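PDB 5UY7: peptidoglycan glycosyltransferase from Burkholderia ambifaria, which belongs to the penicillin-binding proteins, its modelled part being a domain of the beta-lactamase clan built around a five-stranded antiparallel sheet flanked by helices. Local coordinates for residues 260-265 / 389-394; 494-499 / 513-518. All coordinates share one frame; numbering follows the deposited sequence.

Contacts 1 and 2 lie on opposite faces of the central antiparallel sheet, their centres about 14 Å apart. Strand 492-499 joins them. Its alternation sends Ala-495 and Ser-497 to helix 390-401 of contact 1, and Val-494, Val-496 and Val-498 to helix 509-526 of contact 2. The two meet directly where Ala-394 CB lies 3.8 Å from Ala-495 CB and Leu-390 CD2 lies 4.0 Å from Ser-497 CB. Contact 1 adds hydrogen bonds and two waters to its apolar packing, whereas the side chains that meet in contact 2 are apolar. An SxxK-type pattern, Ser-270 to Lys-273, follows soon after residues 260-265 and is probably the active-site motif of this family.

Contact 1. Residues 260-265 / 389-394; sequences RILTDV and SLFQLA
A capping box of Ser-389 and Gln-392 starts helix 390-401, and the short helix 260-263 abuts that start through Ile-261 and Leu-262. Within the box, Ser-389 OG accepts from Gln-392 N at 3.0 Å, while Gln-392 OE1 takes the N-H of Ser-389, also at 3.0 Å. The two preceding amides of the first turn look to the other segment. Phe-391 N donates to Ile-261 O at 3.2 Å, a fairly straight bond (159° at the hydrogen) whose donor is tilted from the carbonyl plane. Leu-390 N donates to water 1 at 2.9 Å, and this water also lies close to the carbonyl oxygens of Arg-260 and Asp-264. Each of the three N-H groups at positions 390 to 392, which have no helical acceptor before them, thus finds an oxygen. Water 2 ties in the cap itself: it donates to Leu-262 O at 2.8 Å and accepts from Ser-389 OG at 2.7 Å, so the serine hydroxyl both receives and gives a bond.

Apolar contact lies beside this polar seam. With its CG anti to the backbone N (chi1 -173°), Phe-391 runs alongside Leu-262, whose CD2 sits over one ring face, displaced toward the CG-CD2 side of the rim, in a CH-pi contact 3.8 Å from the ring centroid and 23° off its normal. Ile-261 crosses the phenylalanine at about a right angle and sets CG2 against Phe-391 CB at 4.0 Å.

Gln-392 NE2 bonds to the carbonyl oxygens of Gln-352 and Ala-363, fixing the capping amide from its other end. Ile-261 and Phe-391 both rest on Met-226 of strand 222-229, and Leu-390 packs on Ala-495 and Ser-497 of the adjacent strand 492-499.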
loop_
_atom_site.group_PDB
_atom_site.type_symbol
_atom_site.label_atom_id
_atom_site.label_comp_id
_atom_site.label_asym_id
_atom_site.label_seq_id
_atom_site.Cartn_x
_atom_site.Cartn_y
_atom_site.Cartn_z
ATOM N N ARG A 260 -16.215 1.752 -7.730
ATOM C CA ARG A 260 -15.676 2.492 -6.589
ATOM C C ARG A 260 -14.172 2.300 -6.423
ATOM O O ARG A 260 -13.491 3.196 -5.910
ATOM C CB ARG A 260 -16.406 2.084 -5.311
ATOM C CG ARG A 260 -17.898 2.379 -5.353
ATOM C CD ARG A 260 -18.571 2.131 -4.016
ATOM N NE ARG A 260 -18.481 0.737 -3.584
ATOM C CZ ARG A 260 -19.271 -0.243 -4.021
ATOM N NH1 ARG A 260 -20.209 0.004 -4.926
ATOM N NH2 ARG A 260 -19.116 -1.475 -3.559
ATOM N N ILE A 261 -13.633 1.148 -6.833
ATOM C CA ILE A 261 -12.187 0.943 -6.786
ATOM C C ILE A 261 -11.463 2.042 -7.543
ATOM O O ILE A 261 -10.369 2.469 -7.151
ATOM C CB ILE A 261 -11.816 -0.443 -7.354
ATOM C CG1 ILE A 261 -12.343 -1.554 -6.458
ATOM C CG2 ILE A 261 -10.299 -0.562 -7.521
ATOM C CD1 ILE A 261 -11.970 -2.946 -6.935
ATOM N N LEU A 262 -12.065 2.532 -8.626
ATOM C CA LEU A 262 -11.461 3.565 -9.451
ATOM C C LEU A 262 -11.970 4.966 -9.141
ATOM O O LEU A 262 -11.253 5.943 -9.389
ATOM C CB LEU A 262 -11.725 3.263 -10.929
ATOM C CG LEU A 262 -10.958 2.049 -11.447
ATOM C CD1 LEU A 262 -11.840 1.217 -12.353
ATOM C CD2 LEU A 262 -9.709 2.515 -12.180
ATOM N N THR A 263 -13.177 5.097 -8.600
ATOM C CA THR A 263 -13.777 6.421 -8.468
ATOM C C THR A 263 -13.708 6.987 -7.058
ATOM O O THR A 263 -13.688 8.211 -6.900
ATOM C CB THR A 263 -15.240 6.396 -8.927
ATOM O OG1 THR A 263 -16.001 5.516 -8.090
ATOM C CG2 THR A 263 -15.338 5.925 -10.374
ATOM N N ASP A 264 -13.662 6.147 -6.032
ATOM C CA ASP A 264 -13.706 6.634 -4.659
ATOM C C ASP A 264 -12.302 6.937 -4.148
ATOM O O ASP A 264 -11.396 6.101 -4.248
ATOM C CB ASP A 264 -14.406 5.622 -3.754
ATOM C CG ASP A 264 -15.912 5.576 -3.992
ATOM O OD1 ASP A 264 -16.386 6.184 -4.980
ATOM O OD2 ASP A 264 -16.622 4.944 -3.190
ATOM N N VAL A 265 -12.122 8.136 -3.593
ATOM C CA VAL A 265 -10.821 8.526 -3.072
ATOM C C VAL A 265 -10.906 8.734 -1.568
ATOM O O VAL A 265 -11.964 9.032 -1.004
ATOM C CB VAL A 265 -10.245 9.782 -3.760
ATOM C CG1 VAL A 265 -10.121 9.550 -5.252
ATOM C CG2 VAL A 265 -11.091 10.996 -3.464
ATOM N N SER A 389 -7.165 6.712 -4.833
ATOM C CA SER A 389 -8.087 5.590 -4.976
ATOM C C SER A 389 -7.361 4.300 -4.614
ATOM O O SER A 389 -6.131 4.241 -4.603
ATOM C CB SER A 389 -8.624 5.479 -6.404
ATOM O OG SER A 389 -7.565 5.123 -7.286
ATOM N N LEU A 390 -8.140 3.243 -4.349
ATOM C CA LEU A 390 -7.504 1.953 -4.084
ATOM C C LEU A 390 -6.749 1.456 -5.312
ATOM O O LEU A 390 -5.668 0.864 -5.186
ATOM C CB LEU A 390 -8.537 0.920 -3.635
ATOM C CG LEU A 390 -7.937 -0.408 -3.146
ATOM C CD1 LEU A 390 -7.165 -0.196 -1.855
ATOM C CD2 LEU A 390 -9.062 -1.429 -2.943
ATOM N N PHE A 391 -7.294 1.707 -6.506
ATOM C CA PHE A 391 -6.590 1.355 -7.734
ATOM C C PHE A 391 -5.214 2.005 -7.773
ATOM O O PHE A 391 -4.210 1.350 -8.079
ATOM C CB PHE A 391 -7.411 1.779 -8.956
ATOM C CG PHE A 391 -6.836 1.312 -10.269
ATOM C CD1 PHE A 391 -5.807 2.011 -10.886
ATOM C CD2 PHE A 391 -7.330 0.174 -10.890
ATOM C CE1 PHE A 391 -5.277 1.574 -12.091
ATOM C CE2 PHE A 391 -6.803 -0.262 -12.097
ATOM C CZ PHE A 391 -5.779 0.437 -12.693
ATOM N N GLN A 392 -5.150 3.306 -7.466
ATOM C CA GLN A 392 -3.866 3.997 -7.480
ATOM C C GLN A 392 -2.881 3.378 -6.494
ATOM O O GLN A 392 -1.685 3.279 -6.787
ATOM C CB GLN A 392 -4.059 5.477 -7.163
ATOM C CG GLN A 392 -4.578 6.285 -8.332
ATOM C CD GLN A 392 -4.888 7.712 -7.925
ATOM O OE1 GLN A 392 -5.249 7.963 -6.778
ATOM N NE2 GLN A 392 -4.734 8.652 -8.856
ATOM N N LEU A 393 -3.356 2.973 -5.315
ATOM C CA LEU A 393 -2.459 2.362 -4.333
ATOM C C LEU A 393 -1.965 1.001 -4.802
ATOM O O LEU A 393 -0.783 0.669 -4.633
ATOM C CB LEU A 393 -3.169 2.226 -2.986
ATOM C CG LEU A 393 -3.431 3.539 -2.239
ATOM C CD1 LEU A 393 -4.254 3.245 -0.983
ATOM C CD2 LEU A 393 -2.114 4.236 -1.882
ATOM N N ALA A 394 -2.854 0.189 -5.372
ATOM C CA ALA A 394 -2.428 -1.109 -5.885
ATOM C C ALA A 394 -1.341 -0.934 -6.937
ATOM O O ALA A 394 -0.304 -1.607 -6.891
ATOM C CB ALA A 394 -3.620 -1.875 -6.458
HETATM O O HOH W 1 -11.037 3.462 -4.225
HETATM O O HOH W 2 -8.511 6.202 -9.592
#

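Contact 2. Residues 494-499 / 513-518; sequences VAVSVD and GPVFSA
Phe-516 turns CG anti to its own backbone N (chi1 163°), which swings the ring along the helix flank to Val-494, while Val-496 at chi1 -61° spreads its two methyls toward successive residues of the helix. CG1 of Val-496 meets Val-515 CG1 at 3.9 Å. Its other branch, CG2, turns to the start of the next residue, 4.1 Å from Phe-516 CB, so that this one valine straddles the backbone between Val-515 and Phe-516. The phenylalanine ring presents its CD1-CE1 edge to Val-494: CD1 stands 3.7 Å from Val-494 CB, and the carbonyl oxygen of Val-494 lies at the ring edge, close to the ring plane. At the far end, Val-498 CG2 approaches Val-515 CG2 more loosely, at 4.4 Å.

Helix 513-518 runs roughly against strand 494-499, with 145° between their directions and 8.1 Å between their axes at closest approach. Phe-516 also meets the ring of Phe-481 on the neighbouring strand 477-485, and Ile-519, three residues on in the same helix, touches Val-494 and Val-496.

Shape and hydrophobicity therefore carry the union of this C-terminal helix with the sheet. The five touching residues are all buried and the side chains that meet are apolar; any electrostatic gain at 3.7 Å between Phe-516 CD1 and Val-494 O would be weak.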
loop_
_atom_site.group_PDB
_atom_site.type_symbol
_atom_site.label_atom_id
_atom_site.label_comp_id
_atom_site.label_asym_id
_atom_site.label_seq_id
_atom_site.Cartn_x
_atom_site.Cartn_y
_atom_site.Cartn_z
ATOM N N VAL A 494 -1.893 -7.403 -3.739
ATOM C CA VAL A 494 -3.283 -7.519 -3.309
ATOM C C VAL A 494 -3.651 -6.262 -2.544
ATOM O O VAL A 494 -2.964 -5.889 -1.589
ATOM C CB VAL A 494 -3.511 -8.763 -2.434
ATOM C CG1 VAL A 494 -4.949 -8.792 -1.908
ATOM C CG2 VAL A 494 -3.204 -10.026 -3.234
ATOM N N ALA A 495 -4.758 -5.635 -2.937
ATOM C CA ALA A 495 -5.230 -4.409 -2.309
ATOM C C ALA A 495 -6.669 -4.623 -1.879
ATOM O O ALA A 495 -7.494 -5.058 -2.685
ATOM C CB ALA A 495 -5.131 -3.217 -3.274
ATOM N N VAL A 496 -6.967 -4.329 -0.612
ATOM C CA VAL A 496 -8.312 -4.518 -0.083
ATOM C C VAL A 496 -8.745 -3.270 0.673
ATOM O O VAL A 496 -7.927 -2.532 1.236
ATOM C CB VAL A 496 -8.413 -5.760 0.834
ATOM C CG1 VAL A 496 -8.058 -7.031 0.069
ATOM C CG2 VAL A 496 -7.521 -5.602 2.064
ATOM N N SER A 497 -10.050 -3.036 0.685
ATOM C CA SER A 497 -10.595 -1.948 1.488
ATOM C C SER A 497 -11.984 -2.333 1.965
ATOM O O SER A 497 -12.792 -2.854 1.187
ATOM C CB SER A 497 -10.642 -0.648 0.690
ATOM O OG SER A 497 -10.844 0.446 1.557
ATOM N N VAL A 498 -12.250 -2.095 3.246
ATOM C CA VAL A 498 -13.551 -2.359 3.850
ATOM C C VAL A 498 -14.060 -1.026 4.372
ATOM O O VAL A 498 -13.443 -0.425 5.263
ATOM C CB VAL A 498 -13.471 -3.406 4.972
ATOM C CG1 VAL A 498 -14.827 -3.604 5.621
ATOM C CG2 VAL A 498 -12.957 -4.737 4.421
ATOM N N ASP A 499 -15.175 -0.557 3.817
ATOM C CA ASP A 499 -15.675 0.784 4.090
ATOM C C ASP A 499 -16.724 0.714 5.186
ATOM O O ASP A 499 -17.723 -0.001 5.051
ATOM C CB ASP A 499 -16.258 1.417 2.827
ATOM C CG ASP A 499 -16.497 2.908 2.977
ATOM O OD1 ASP A 499 -15.894 3.525 3.879
ATOM O OD2 ASP A 499 -17.302 3.463 2.198
ATOM N N GLY A 513 -6.643 -6.605 7.274
ATOM C CA GLY A 513 -5.556 -7.557 7.213
ATOM C C GLY A 513 -5.983 -8.975 6.881
ATOM O O GLY A 513 -5.414 -9.624 5.997
ATOM N N PRO A 514 -6.985 -9.496 7.589
ATOM C CA PRO A 514 -7.426 -10.868 7.296
ATOM C C PRO A 514 -7.985 -11.039 5.899
ATOM O O PRO A 514 -7.912 -12.145 5.353
ATOM C CB PRO A 514 -8.492 -11.127 8.365
ATOM C CG PRO A 514 -8.071 -10.240 9.500
ATOM C CD PRO A 514 -7.591 -8.994 8.837
ATOM N N VAL A 515 -8.557 -9.983 5.309
ATOM C CA VAL A 515 -9.028 -10.077 3.931
ATOM C C VAL A 515 -7.847 -10.173 2.977
ATOM O O VAL A 515 -7.836 -10.988 2.048
ATOM C CB VAL A 515 -9.926 -8.878 3.578
ATOM C CG1 VAL A 515 -10.571 -9.115 2.206
ATOM C CG2 VAL A 515 -10.970 -8.657 4.648
ATOM N N PHE A 516 -6.845 -9.306 3.165
ATOM C CA PHE A 516 -5.610 -9.438 2.402
ATOM C C PHE A 516 -5.041 -10.846 2.540
ATOM O O PHE A 516 -4.672 -11.491 1.547
ATOM C CB PHE A 516 -4.573 -8.405 2.867
ATOM C CG PHE A 516 -3.168 -8.733 2.420
ATOM C CD1 PHE A 516 -2.708 -8.313 1.175
ATOM C CD2 PHE A 516 -2.319 -9.496 3.225
ATOM C CE1 PHE A 516 -1.435 -8.625 0.745
ATOM C CE2 PHE A 516 -1.033 -9.823 2.790
ATOM C CZ PHE A 516 -0.593 -9.379 1.557
ATOM N N SER A 517 -4.957 -11.332 3.779
ATOM C CA SER A 517 -4.331 -12.625 4.028
ATOM C C SER A 517 -5.069 -13.741 3.304
ATOM O O SER A 517 -4.452 -14.604 2.670
ATOM C CB SER A 517 -4.295 -12.912 5.525
ATOM O OG SER A 517 -3.888 -14.251 5.759
ATOM N N ALA A 518 -6.397 -13.742 3.403
ATOM C CA ALA A 518 -7.190 -14.787 2.769
ATOM C C ALA A 518 -7.032 -14.748 1.254
ATOM O O ALA A 518 -6.812 -15.780 0.613
ATOM C CB ALA A 518 -8.660 -14.637 3.169
#